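Local coordinates for protein fatty acid synthase 1, isoform A (Drosophila melanogaster, PDB 6FN6) that probably carries out de novo synthesis of long-chain saturated fatty acids from acetyl-CoA and malonyl-CoA, this piece holding the dehydratase, enoylreductase and ketoreductase modifying region, at residues 1051-1056 with 1092-1097; 1044-1049 with 1086-1091; 363-368 with 388-393. One frame throughout, in Å; residues are numbered along the deposited sequence.

Contact 1. Residues 1051-1056 with 1092-1097; sequences TELDYF and GFPGTA
Pro1094 opens the contact, laying its ring against the side chain of Leu1053 and the backbone at Leu1053 O, Asp1054 O and Tyr1055 CA. Its CG packs 4.0 Å from Leu1053 CD2, the two side chains crossing at a slant. On the ring, CB lies 3.3 Å from Asp1054 O. Proline suits this place because it has no amide N-H to satisfy and offers a compact apolar surface. Its carbonyl oxygen O comes 3.3 Å from Phe1056 CB and accepts a hydrogen bond from Arg1088 NE. Phe1056 has CG anti to the backbone N (chi1 -170°), which carries its ring away from the proline, over toward Ile1008 and helix 1034-1049.

Gly1095 follows, bringing the two backbones close. Its CA makes a CH...O contact of 3.4 Å with Phe1056 O, and its own carbonyl is held by Gln1089. The same Phe1056 O accepts the backbone hydrogen bond from Thr1096 N at 3.0 Å, with an N-H...O angle of 154°. A water bonded to Thr1096 OG1 accepts from Phe1056 N and adds a second tie, a good use of a beta-branched polar residue at the start of a strand.

Here the parallel strands 1055-1060 and 1096-1099 begin to pair. Helix 1072-1090 joins them in a beta-alpha-beta crossover, the building unit of the Rossmann fold of the ketoreductase domain.

Contact 2. Residues 1044-1049 with 1086-1091; sequences QFSRDI and EQRQVS
The guanidinium planes of Arg1047 and Arg1088 stand 77° apart where two neighbouring helices of the ketoreductase Rossmann fold meet, 1034-1049 and 1072-1090. At the edge of the Arg1088 group, close to its plane, lies Ser1046 OG, while Arg1047 CG approaches the group obliquely. Phe1056, from the central sheet, makes a cation-pi contact with the same arginine. Round the Arg1047 guanidinium every neighbour in helix 1072-1090 and just after it comes in obliquely: NH2 lies 3.7 Å from Arg1088 CG, and NH1 is 3.8 Å from Ser1091 OG.

The short helical pieces run 29° apart in direction with axes 12.3 Å from each other, too far for backbones to touch, so long side chains must bridge the gap. Arginine suits both positions. Arg1047 reaches straight across, extended from CG to NE, whereas Arg1088 is bent at chi3 (61°), which turns its guanidinium beside Ser1046. Arg1047 NE and Arg1088 NH1 can lie 4.4 Å apart because both form salt bridges to OD1 of Asp1043, whose carboxylate probably offsets their positive charges. Small Ser1046 keeps its hydroxyl close to its own helix, bonded to backbone carbonyls there, including that of Leu1042.

On the side of the second helix, that same hydroxyl oxygen, Ser1046 OG, lies 3.3 Å from Arg1088 NH1.

Contact 3. Residues 363-368 with 388-393; sequences KDVLKE and TKTLEN
Asn393 and Val365 supply the hydrogen bond of this contact: ND2 of Asn393 donates to Val365 O at 2.7 Å, with a somewhat bent N-H...O angle of 143°. The acceptor also lies 24° out of the amide plane. Asn393 has CG beside its backbone N and anti to the carbonyl carbon (chi1 -68°), which aims the amide from the second turn of helix 389-395 into the loop. A short amide side chain suits this place, being able to reach main-chain atoms without a long flexible arm.

Other polar atoms crowd round the same nitrogen without bonding to it. The backbone N of Lys367 and of Glu368 each lie 3.0 Å from Asn393 ND2, donor facing donor; at 2.7 Å resolution the two ends of an amide are hard to tell apart, so its orientation is tentative. The loop itself bends with backbone angles near those of a type II turn at Leu366 and Lys367, and is tied within itself by Asp364 N, which donates to Glu368 OE2 at 3.2 Å.

Apolar packing runs beside the amide. Val365 CG2 lies 3.9 Å from Thr390 CG2, the two beta-branched side chains meeting through their methyls. Near them, Leu366 lies loosely by the Thr390 hydroxyl, and Lys389 CB by the backbone N of Lys367.

The chemistry is that of one side-chain amide reading the main chain of a turn, with methyl packing alongside: a modest link between the loop after strand 359-362 and helix 389-395.

In the fold
Contact 3 closes first along the chain, in a domain whose strand order matches a class I methyltransferase fold, consistent with the pseudo-methyltransferase part of animal fatty acid synthases. Contacts 1 and 2 come much later, in the ketoreductase domain, and are interleaved: helix 1034-1049, strand 1055-1060, helix 1072-1090 and strand 1096-1099 follow one another, so the helix pair and the strand pair alternate. Their centres are 7 Å apart and they touch through Arg1088, which joins the helix layer to the sheet. Contact 3 sits about 55 Å from contact 1 and about 56 Å from contact 2, centre to centre. One domain thus carries two coupled contacts, while the third belongs to a separate fold.

Contact 1. Residues 1051-1056 with 1092-1097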
# COMPACT_ATOMS: atom_id res chain seq x y z
N THR A 1051 64.67 -11.47 1.31
CA THR A 1051 65.11 -11.01 2.62
C THR A 1051 63.97 -10.54 3.52
O THR A 1051 64.19 -10.20 4.69
CB THR A 1051 66.14 -9.88 2.48
OG1 THR A 1051 65.64 -8.87 1.60
CG2 THR A 1051 67.44 -10.43 1.93
N GLU A 1052 62.75 -10.51 2.99
CA GLU A 1052 61.58 -10.11 3.78
C GLU A 1052 60.57 -11.25 3.86
O GLU A 1052 59.41 -11.03 4.21
CB GLU A 1052 60.91 -8.88 3.16
CG GLU A 1052 61.76 -7.62 3.18
CD GLU A 1052 61.70 -6.88 4.50
OE1 GLU A 1052 60.58 -6.61 4.98
OE2 GLU A 1052 62.77 -6.58 5.06
N LEU A 1053 61.02 -12.46 3.56
CA LEU A 1053 60.16 -13.63 3.61
C LEU A 1053 59.77 -13.97 5.05
O LEU A 1053 60.63 -14.11 5.92
CB LEU A 1053 60.85 -14.83 2.96
CG LEU A 1053 60.11 -16.17 2.99
CD1 LEU A 1053 60.05 -16.78 1.61
CD2 LEU A 1053 60.79 -17.12 3.97
N ASP A 1054 58.46 -14.07 5.29
CA ASP A 1054 57.95 -14.37 6.62
C ASP A 1054 57.50 -15.82 6.74
O ASP A 1054 57.48 -16.38 7.84
CB ASP A 1054 56.78 -13.44 6.97
CG ASP A 1054 57.16 -11.97 6.95
OD1 ASP A 1054 58.02 -11.57 7.76
OD2 ASP A 1054 56.60 -11.22 6.13
N TYR A 1055 57.14 -16.44 5.61
CA TYR A 1055 56.64 -17.81 5.63
C TYR A 1055 57.20 -18.66 4.51
O TYR A 1055 57.37 -18.21 3.38
CB TYR A 1055 55.10 -17.81 5.55
CG TYR A 1055 54.47 -16.87 6.55
CD1 TYR A 1055 54.52 -17.15 7.91
CD2 TYR A 1055 53.84 -15.71 6.14
CE1 TYR A 1055 53.95 -16.30 8.83
CE2 TYR A 1055 53.27 -14.85 7.06
CZ TYR A 1055 53.33 -15.15 8.40
OH TYR A 1055 52.77 -14.30 9.33
N PHE A 1056 57.49 -19.91 4.85
CA PHE A 1056 57.90 -20.93 3.90
C PHE A 1056 57.18 -22.21 4.29
O PHE A 1056 57.63 -22.94 5.17
CB PHE A 1056 59.42 -21.14 3.92
CG PHE A 1056 59.93 -21.99 2.79
CD1 PHE A 1056 59.86 -23.38 2.87
CD2 PHE A 1056 60.51 -21.42 1.67
CE1 PHE A 1056 60.34 -24.17 1.84
CE2 PHE A 1056 60.99 -22.21 0.64
CZ PHE A 1056 60.90 -23.59 0.72
N GLY A 1092 67.98 -20.49 11.00
CA GLY A 1092 67.31 -19.23 11.28
C GLY A 1092 66.43 -18.72 10.16
O GLY A 1092 66.54 -17.55 9.76
N PHE A 1093 65.58 -19.58 9.63
CA PHE A 1093 64.64 -19.20 8.59
C PHE A 1093 63.25 -19.72 8.92
O PHE A 1093 63.11 -20.72 9.62
CB PHE A 1093 65.08 -19.73 7.22
CG PHE A 1093 66.27 -19.01 6.64
CD1 PHE A 1093 66.14 -17.72 6.16
CD2 PHE A 1093 67.51 -19.64 6.56
CE1 PHE A 1093 67.23 -17.06 5.62
CE2 PHE A 1093 68.60 -18.98 6.02
CZ PHE A 1093 68.46 -17.69 5.55
N PRO A 1094 62.20 -19.04 8.41
CA PRO A 1094 60.86 -19.59 8.60
C PRO A 1094 60.68 -20.89 7.83
O PRO A 1094 61.13 -20.99 6.69
CB PRO A 1094 59.94 -18.50 8.02
CG PRO A 1094 60.77 -17.27 7.94
CD PRO A 1094 62.18 -17.72 7.76
N GLY A 1095 60.04 -21.87 8.45
CA GLY A 1095 59.80 -23.13 7.79
C GLY A 1095 58.76 -23.94 8.52
O GLY A 1095 58.90 -24.22 9.70
N THR A 1096 57.73 -24.35 7.79
CA THR A 1096 56.60 -25.05 8.38
C THR A 1096 56.09 -26.09 7.41
O THR A 1096 55.79 -25.79 6.25
CB THR A 1096 55.44 -24.09 8.73
OG1 THR A 1096 55.95 -22.92 9.38
CG2 THR A 1096 54.43 -24.77 9.64
N ALA A 1097 56.00 -27.33 7.88
CA ALA A 1097 55.40 -28.40 7.09
C ALA A 1097 54.02 -28.69 7.66
O ALA A 1097 53.88 -28.94 8.86
CB ALA A 1097 56.28 -29.64 7.11
O HOH W 1 56.74 -20.89 7.87

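Contact 2. Residues 1044-1049 with 1086-1091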
# COMPACT_ATOMS: atom_id res chain seq x y z
N GLN A 1044 66.70 -22.96 -1.06
CA GLN A 1044 68.09 -22.55 -1.17
C GLN A 1044 68.24 -21.09 -1.62
O GLN A 1044 68.95 -20.31 -0.99
CB GLN A 1044 68.81 -23.48 -2.15
CG GLN A 1044 70.23 -23.09 -2.51
CD GLN A 1044 70.87 -24.07 -3.47
OE1 GLN A 1044 70.37 -25.18 -3.66
NE2 GLN A 1044 71.97 -23.66 -4.10
N PHE A 1045 67.55 -20.72 -2.69
CA PHE A 1045 67.72 -19.41 -3.30
C PHE A 1045 66.94 -18.30 -2.61
O PHE A 1045 67.31 -17.13 -2.69
CB PHE A 1045 67.33 -19.47 -4.78
CG PHE A 1045 68.24 -20.32 -5.62
CD1 PHE A 1045 69.54 -19.93 -5.86
CD2 PHE A 1045 67.79 -21.51 -6.15
CE1 PHE A 1045 70.38 -20.71 -6.63
CE2 PHE A 1045 68.63 -22.30 -6.92
CZ PHE A 1045 69.93 -21.90 -7.16
N SER A 1046 65.85 -18.66 -1.93
CA SER A 1046 65.06 -17.67 -1.21
C SER A 1046 65.88 -17.08 -0.07
O SER A 1046 65.72 -15.91 0.28
CB SER A 1046 63.76 -18.29 -0.67
OG SER A 1046 64.03 -19.32 0.26
N ARG A 1047 66.77 -17.89 0.50
CA ARG A 1047 67.66 -17.43 1.57
C ARG A 1047 68.47 -16.23 1.12
O ARG A 1047 68.76 -15.33 1.92
CB ARG A 1047 68.60 -18.56 2.02
CG ARG A 1047 67.91 -19.75 2.66
CD ARG A 1047 68.92 -20.80 3.06
NE ARG A 1047 68.29 -22.05 3.48
CZ ARG A 1047 68.85 -22.95 4.29
NH1 ARG A 1047 70.07 -22.74 4.79
NH2 ARG A 1047 68.20 -24.06 4.61
N ASP A 1048 68.85 -16.21 -0.15
CA ASP A 1048 69.68 -15.14 -0.70
C ASP A 1048 68.83 -13.99 -1.23
O ASP A 1048 69.15 -12.82 -1.03
CB ASP A 1048 70.57 -15.68 -1.82
CG ASP A 1048 71.50 -16.79 -1.36
OD1 ASP A 1048 71.91 -16.77 -0.18
OD2 ASP A 1048 71.82 -17.68 -2.17
N ILE A 1049 67.74 -14.33 -1.91
CA ILE A 1049 66.92 -13.35 -2.61
C ILE A 1049 65.88 -12.72 -1.70
O ILE A 1049 65.82 -11.50 -1.55
CB ILE A 1049 66.24 -14.00 -3.83
CG1 ILE A 1049 67.28 -14.60 -4.78
CG2 ILE A 1049 65.38 -12.97 -4.58
CD1 ILE A 1049 66.71 -15.60 -5.77
N GLU A 1086 62.79 -28.15 8.80
CA GLU A 1086 63.55 -28.27 10.03
C GLU A 1086 64.91 -27.60 9.86
O GLU A 1086 65.34 -26.81 10.70
CB GLU A 1086 63.74 -29.73 10.42
CG GLU A 1086 64.42 -29.92 11.78
CD GLU A 1086 64.72 -31.37 12.10
OE1 GLU A 1086 64.89 -32.17 11.15
OE2 GLU A 1086 64.80 -31.72 13.29
N GLN A 1087 65.58 -27.92 8.76
CA GLN A 1087 66.90 -27.39 8.48
C GLN A 1087 66.85 -25.87 8.37
O GLN A 1087 67.72 -25.16 8.88
CB GLN A 1087 67.47 -28.00 7.20
CG GLN A 1087 67.91 -29.45 7.35
CD GLN A 1087 69.12 -29.60 8.25
OE1 GLN A 1087 69.00 -29.68 9.47
NE2 GLN A 1087 70.30 -29.66 7.64
N ARG A 1088 65.82 -25.37 7.68
CA ARG A 1088 65.64 -23.93 7.52
C ARG A 1088 65.60 -23.23 8.88
O ARG A 1088 66.27 -22.22 9.09
CB ARG A 1088 64.36 -23.65 6.73
CG ARG A 1088 64.52 -23.79 5.22
CD ARG A 1088 63.21 -23.46 4.49
NE ARG A 1088 62.78 -22.08 4.73
CZ ARG A 1088 63.16 -21.03 4.01
NH1 ARG A 1088 63.97 -21.18 2.97
NH2 ARG A 1088 62.71 -19.82 4.32
N GLN A 1089 64.81 -23.77 9.81
CA GLN A 1089 64.70 -23.19 11.14
C GLN A 1089 66.03 -23.24 11.89
O GLN A 1089 66.38 -22.31 12.62
CB GLN A 1089 63.62 -23.89 11.96
CG GLN A 1089 62.20 -23.54 11.55
CD GLN A 1089 61.20 -23.78 12.67
OE1 GLN A 1089 61.57 -23.87 13.84
NE2 GLN A 1089 59.92 -23.87 12.31
N VAL A 1090 66.76 -24.34 11.72
CA VAL A 1090 68.08 -24.47 12.34
C VAL A 1090 68.93 -23.28 11.91
O VAL A 1090 69.57 -22.64 12.75
CB VAL A 1090 68.75 -25.81 11.96
CG1 VAL A 1090 70.22 -25.83 12.39
CG2 VAL A 1090 68.00 -26.98 12.58
N SER A 1091 68.93 -22.99 10.62
CA SER A 1091 69.73 -21.91 10.07
C SER A 1091 69.04 -20.55 10.20
O SER A 1091 69.43 -19.58 9.55
CB SER A 1091 70.07 -22.19 8.60
OG SER A 1091 70.79 -23.40 8.47

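Contact 3. Residues 363-368 with 388-393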
# COMPACT_ATOMS: atom_id res chain seq x y z
N LYS A 363 37.32 -57.95 38.85
CA LYS A 363 38.31 -58.95 39.25
C LYS A 363 39.30 -58.37 40.25
O LYS A 363 39.66 -57.19 40.18
CB LYS A 363 39.06 -59.48 38.02
CG LYS A 363 38.26 -60.48 37.20
CD LYS A 363 39.10 -61.13 36.12
CE LYS A 363 38.29 -62.12 35.30
NZ LYS A 363 37.82 -63.28 36.11
N ASP A 364 39.74 -59.21 41.17
CA ASP A 364 40.70 -58.81 42.20
C ASP A 364 42.11 -58.99 41.66
O ASP A 364 42.56 -60.11 41.44
CB ASP A 364 40.49 -59.64 43.48
CG ASP A 364 41.31 -59.12 44.65
OD1 ASP A 364 41.92 -58.04 44.52
OD2 ASP A 364 41.34 -59.80 45.70
N VAL A 365 42.80 -57.88 41.45
CA VAL A 365 44.10 -57.89 40.78
C VAL A 365 45.11 -58.76 41.51
O VAL A 365 46.11 -59.19 40.93
CB VAL A 365 44.63 -56.45 40.61
CG1 VAL A 365 44.91 -55.81 41.97
CG2 VAL A 365 45.89 -56.43 39.75
N LEU A 366 44.86 -59.04 42.79
CA LEU A 366 45.75 -59.91 43.55
C LEU A 366 45.42 -61.37 43.26
O LEU A 366 44.26 -61.77 43.27
CB LEU A 366 45.64 -59.62 45.06
CG LEU A 366 46.19 -58.26 45.54
CD1 LEU A 366 45.19 -57.14 45.32
CD2 LEU A 366 46.60 -58.32 47.00
N LYS A 367 46.46 -62.16 43.00
CA LYS A 367 46.34 -63.60 42.71
C LYS A 367 45.77 -64.00 41.34
O LYS A 367 45.83 -65.18 41.00
CB LYS A 367 45.54 -64.32 43.80
CG LYS A 367 46.43 -65.07 44.80
CD LYS A 367 46.01 -66.54 44.88
CE LYS A 367 47.10 -67.40 45.52
NZ LYS A 367 46.71 -68.83 45.56
N GLU A 368 45.21 -63.08 40.56
CA GLU A 368 44.66 -63.48 39.27
C GLU A 368 44.80 -62.38 38.22
O GLU A 368 44.88 -61.20 38.55
CB GLU A 368 43.18 -63.87 39.41
CG GLU A 368 42.23 -62.69 39.59
CD GLU A 368 40.79 -63.12 39.83
OE1 GLU A 368 40.51 -64.33 39.74
OE2 GLU A 368 39.94 -62.25 40.11
N THR A 388 54.28 -57.91 45.23
CA THR A 388 54.51 -57.81 43.80
C THR A 388 53.36 -58.43 43.01
O THR A 388 53.35 -58.42 41.78
CB THR A 388 55.82 -58.50 43.38
OG1 THR A 388 55.68 -59.92 43.54
CG2 THR A 388 56.98 -58.01 44.23
N LYS A 389 52.39 -58.99 43.73
CA LYS A 389 51.29 -59.72 43.11
C LYS A 389 50.51 -58.84 42.14
O LYS A 389 50.06 -59.31 41.09
CB LYS A 389 50.37 -60.29 44.19
CG LYS A 389 50.94 -61.55 44.84
CD LYS A 389 50.21 -61.93 46.12
CE LYS A 389 50.79 -63.20 46.72
NZ LYS A 389 50.19 -63.54 48.03
N THR A 390 50.33 -57.57 42.48
CA THR A 390 49.65 -56.63 41.60
C THR A 390 50.40 -56.53 40.27
O THR A 390 49.81 -56.61 39.20
CB THR A 390 49.54 -55.23 42.24
OG1 THR A 390 48.88 -55.32 43.51
CG2 THR A 390 48.76 -54.28 41.34
N LEU A 391 51.72 -56.37 40.36
CA LEU A 391 52.57 -56.30 39.18
C LEU A 391 52.52 -57.60 38.38
O LEU A 391 52.36 -57.59 37.16
CB LEU A 391 54.01 -56.00 39.58
CG LEU A 391 55.06 -56.02 38.47
CD1 LEU A 391 54.75 -54.98 37.41
CD2 LEU A 391 56.46 -55.81 39.04
N GLU A 392 52.67 -58.72 39.08
CA GLU A 392 52.72 -60.04 38.44
C GLU A 392 51.52 -60.27 37.52
O GLU A 392 51.69 -60.66 36.36
CB GLU A 392 52.78 -61.14 39.50
CG GLU A 392 54.19 -61.58 39.84
CD GLU A 392 54.23 -62.57 40.99
OE1 GLU A 392 53.19 -63.19 41.27
OE2 GLU A 392 55.31 -62.74 41.59
N ASN A 393 50.32 -60.03 38.03
CA ASN A 393 49.11 -60.32 37.28
C ASN A 393 48.89 -59.28 36.19
O ASN A 393 48.17 -59.53 35.22
CB ASN A 393 47.90 -60.37 38.22
CG ASN A 393 47.94 -61.56 39.15
OD1 ASN A 393 48.20 -62.69 38.72
ND2 ASN A 393 47.68 -61.33 40.43